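Local coordinates for monothiol glutaredoxin-S14, chloroplastic (Arabidopsis thaliana, PDB 3IPZ), which binds a [2Fe-2S] cluster as a bridged homodimer and a labile iron-sulfur cluster with BOLA1, may donate clusters to other proteins and may regulate CAX cation transporters, at residues Ser69-Phe74 and Gly81-Gly86. Residues are numbered along the deposited sequence; the frame is centred on the assembly and turned at random.
Sequences SNWPTF and GEFFGG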
ATOM      1  N   SER A  69       0.667 -10.207  -1.107  1.00 38.81           N
ATOM      2  CA  SER A  69       1.592  -9.335  -1.830  1.00 41.82           C
ATOM      3  C   SER A  69       2.938 -10.003  -2.096  1.00 43.15           C
ATOM      4  O   SER A  69       3.705  -9.553  -2.949  1.00 40.93           O
ATOM      5  CB  SER A  69       1.859  -8.059  -1.022  1.00 37.12           C
ATOM      6  OG  SER A  69       0.653  -7.445  -0.622  1.00 50.02           O
ATOM      7  N   ASN A  70       3.211 -11.071  -1.349  1.00 41.48           N
ATOM      8  CA  ASN A  70       4.469 -11.803  -1.422  1.00 39.56           C
ATOM      9  C   ASN A  70       5.640 -10.877  -1.095  1.00 39.61           C
ATOM     10  O   ASN A  70       6.684 -10.909  -1.741  1.00 47.54           O
ATOM     11  CB  ASN A  70       4.676 -12.431  -2.800  1.00 47.02           C
ATOM     12  CG  ASN A  70       5.858 -13.391  -2.816  1.00 60.43           C
ATOM     13  OD1 ASN A  70       5.902 -14.345  -2.038  1.00 65.85           O
ATOM     14  ND2 ASN A  70       6.822 -13.138  -3.691  1.00 62.77           N
ATOM     15  N   TRP A  71       5.441 -10.057  -0.071  1.00 34.39           N
ATOM     16  CA  TRP A  71       6.420  -9.092   0.398  1.00 38.09           C
ATOM     17  C   TRP A  71       6.281  -9.142   1.922  1.00 41.43           C
ATOM     18  O   TRP A  71       5.217  -8.852   2.458  1.00 42.32           O
ATOM     19  CB  TRP A  71       6.077  -7.700  -0.163  1.00 35.48           C
ATOM     20  CG  TRP A  71       7.016  -6.639   0.282  1.00 33.76           C
ATOM     21  CD1 TRP A  71       6.766  -5.649   1.189  1.00 38.95           C
ATOM     22  CD2 TRP A  71       8.398  -6.524  -0.071  1.00 29.51           C
ATOM     23  NE1 TRP A  71       7.914  -4.931   1.431  1.00 44.11           N
ATOM     24  CE2 TRP A  71       8.931  -5.449   0.671  1.00 37.98           C
ATOM     25  CE3 TRP A  71       9.240  -7.234  -0.940  1.00 37.34           C
ATOM     26  CZ2 TRP A  71      10.275  -5.061   0.573  1.00 48.83           C
ATOM     27  CZ3 TRP A  71      10.575  -6.850  -1.040  1.00 32.49           C
ATOM     28  CH2 TRP A  71      11.076  -5.772  -0.283  1.00 40.77           C
ATOM     29  N   PRO A  72       7.360  -9.513   2.633  1.00 50.12           N
ATOM     30  CA  PRO A  72       7.420  -9.642   4.096  1.00 47.07           C
ATOM     31  C   PRO A  72       7.198  -8.452   5.018  1.00 40.45           C
ATOM     32  O   PRO A  72       7.028  -8.652   6.216  1.00 44.64           O
ATOM     33  CB  PRO A  72       8.789 -10.281   4.323  1.00 44.14           C
ATOM     34  CG  PRO A  72       9.609  -9.645   3.260  1.00 46.58           C
ATOM     35  CD  PRO A  72       8.697  -9.729   2.046  1.00 40.36           C
ATOM     36  N   THR A  73       7.216  -7.227   4.508  1.00 36.50           N
ATOM     37  CA  THR A  73       6.982  -6.089   5.389  1.00 31.87           C
ATOM     38  C   THR A  73       6.025  -5.043   4.883  1.00 39.91           C
ATOM     39  O   THR A  73       5.327  -5.222   3.890  1.00 36.11           O
ATOM     40  CB  THR A  73       8.249  -5.296   5.729  1.00 47.98           C
ATOM     41  OG1 THR A  73       9.388  -5.898   5.114  1.00 52.18           O
ATOM     42  CG2 THR A  73       8.400  -5.195   7.249  1.00 39.44           C
ATOM     43  N   PHE A  74       6.044  -3.926   5.600  1.00 34.23           N
ATOM     44  CA  PHE A  74       5.221  -2.780   5.314  1.00 39.20           C
ATOM     45  C   PHE A  74       6.099  -1.569   5.531  1.00 35.50           C
ATOM     46  O   PHE A  74       7.014  -1.593   6.357  1.00 40.10           O
ATOM     47  CB  PHE A  74       4.009  -2.760   6.252  1.00 38.81           C
ATOM     48  CG  PHE A  74       3.151  -3.973   6.125  1.00 35.82           C
ATOM     49  CD1 PHE A  74       3.413  -5.107   6.878  1.00 35.23           C
ATOM     50  CD2 PHE A  74       2.124  -4.012   5.186  1.00 32.11           C
ATOM     51  CE1 PHE A  74       2.668  -6.267   6.692  1.00 39.03           C
ATOM     52  CE2 PHE A  74       1.374  -5.166   4.994  1.00 35.08           C
ATOM     53  CZ  PHE A  74       1.647  -6.296   5.748  1.00 27.81           C
ATOM     54  N   GLY A  81      -5.472  -1.430  -7.642  1.00 29.06           N
ATOM     55  CA  GLY A  81      -5.754  -2.781  -7.185  1.00 30.50           C
ATOM     56  C   GLY A  81      -4.636  -3.783  -7.404  1.00 39.68           C
ATOM     57  O   GLY A  81      -4.838  -4.985  -7.209  1.00 40.49           O
ATOM     58  N   GLU A  82      -3.465  -3.306  -7.818  1.00 38.38           N
ATOM     59  CA  GLU A  82      -2.315  -4.184  -8.041  1.00 37.97           C
ATOM     60  C   GLU A  82      -1.212  -3.776  -7.088  1.00 36.80           C
ATOM     61  O   GLU A  82      -0.995  -2.587  -6.869  1.00 35.38           O
ATOM     62  CB  GLU A  82      -1.803  -4.071  -9.481  1.00 38.35           C
ATOM     63  CG  GLU A  82      -2.829  -4.474 -10.538  1.00 54.11           C
ATOM     64  CD  GLU A  82      -3.176  -5.959 -10.491  1.00 62.70           C
ATOM     65  OE1 GLU A  82      -4.195  -6.356 -11.106  1.00 65.42           O
ATOM     66  OE2 GLU A  82      -2.429  -6.731  -9.847  1.00 61.56           O
ATOM     67  N   PHE A  83      -0.527  -4.759  -6.507  1.00 34.65           N
ATOM     68  CA  PHE A  83       0.556  -4.472  -5.579  1.00 28.52           C
ATOM     69  C   PHE A  83       1.690  -3.757  -6.331  1.00 30.94           C
ATOM     70  O   PHE A  83       2.236  -4.282  -7.301  1.00 31.85           O
ATOM     71  CB  PHE A  83       1.061  -5.772  -4.951  1.00 30.11           C
ATOM     72  CG  PHE A  83       2.290  -5.602  -4.113  1.00 37.03           C
ATOM     73  CD1 PHE A  83       2.286  -4.754  -3.011  1.00 30.51           C
ATOM     74  CD2 PHE A  83       3.468  -6.272  -4.443  1.00 30.62           C
ATOM     75  CE1 PHE A  83       3.452  -4.567  -2.239  1.00 30.03           C
ATOM     76  CE2 PHE A  83       4.631  -6.091  -3.683  1.00 33.24           C
ATOM     77  CZ  PHE A  83       4.618  -5.233  -2.576  1.00 36.59           C
ATOM     78  N   PHE A  84       2.035  -2.555  -5.882  1.00 31.54           N
ATOM     79  CA  PHE A  84       3.095  -1.799  -6.531  1.00 35.19           C
ATOM     80  C   PHE A  84       4.461  -2.104  -5.929  1.00 35.46           C
ATOM     81  O   PHE A  84       5.417  -2.326  -6.657  1.00 40.65           O
ATOM     82  CB  PHE A  84       2.824  -0.298  -6.441  1.00 35.19           C
ATOM     83  CG  PHE A  84       3.767   0.522  -7.255  1.00 30.83           C
ATOM     84  CD1 PHE A  84       3.631   0.580  -8.646  1.00 30.06           C
ATOM     85  CD2 PHE A  84       4.823   1.196  -6.648  1.00 26.73           C
ATOM     86  CE1 PHE A  84       4.532   1.289  -9.419  1.00 24.60           C
ATOM     87  CE2 PHE A  84       5.737   1.914  -7.414  1.00 32.28           C
ATOM     88  CZ  PHE A  84       5.595   1.961  -8.801  1.00 38.06           C
ATOM     89  N   GLY A  85       4.560  -2.110  -4.602  1.00 32.39           N
ATOM     90  CA  GLY A  85       5.838  -2.418  -3.986  1.00 30.38           C
ATOM     91  C   GLY A  85       5.973  -1.946  -2.556  1.00 40.91           C
ATOM     92  O   GLY A  85       5.065  -1.297  -2.023  1.00 29.57           O
ATOM     93  N   GLY A  86       7.101  -2.291  -1.931  1.00 32.20           N
ATOM     94  CA  GLY A  86       7.347  -1.869  -0.565  1.00 24.40           C
ATOM     95  C   GLY A  86       8.050  -0.522  -0.586  1.00 35.85           C
ATOM     96  O   GLY A  86       8.021   0.181  -1.596  1.00 35.89           O
TER
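Phe83, on strand 82-85 at one edge of the sheet, packs against Ser69 and Trp71 in an apolar contact between that strand and the chain leaving helix 59-69. Both faces of the Phe83 ring are covered. One face receives the methylene of Ser69, whose CB lies 3.9 Å from the ring centroid and only 10° off its normal, a CH-pi contact over the middle of the ring. The opposite face meets its own chain, Gly85 N standing above it near the rim. With CG anti to the backbone N (chi1 173°), the phenyl extends across to the other segment, where its CD2 comes within 3.6 Å of Ser69 O and its CZ within 3.7 Å of Trp71 CB. The two aromatic rings meet obliquely, their planes inclined at 32°, and it is mainly the root of the Trp71 side chain that touches. Further out, Trp71 NE1 approaches Gly86 CA at 3.7 Å; at this spot a glycine lets the indole lie close to the backbone.

In the thioredoxin-like fold of glutaredoxins, this loop leads into strand 76-79, which runs antiparallel to 82-85, and a classic beta bulge at Phe84 and Gly85 opposite Leu77 shapes the edge strand just past Phe83. Asn70, with positive phi, closes helix 59-69 as the C-prime residue of a Schellman motif, with Trp71 N bonded to Lys66 O and Asn70 N to Glu67 O. The hydroxyl of buried Ser69, beside its backbone N, is hydrogen-bonded to Tyr78 OH and Gln76 OE1, while its CB packs on the phenyl face. Residues 69-73 form a region required for CAX1 activation; the same loop continues to Phe74, which probably contributes to glutathione binding, and Gly86, at the N-cap position of helix 87-96, directly precedes Cys87, which probably also binds glutathione.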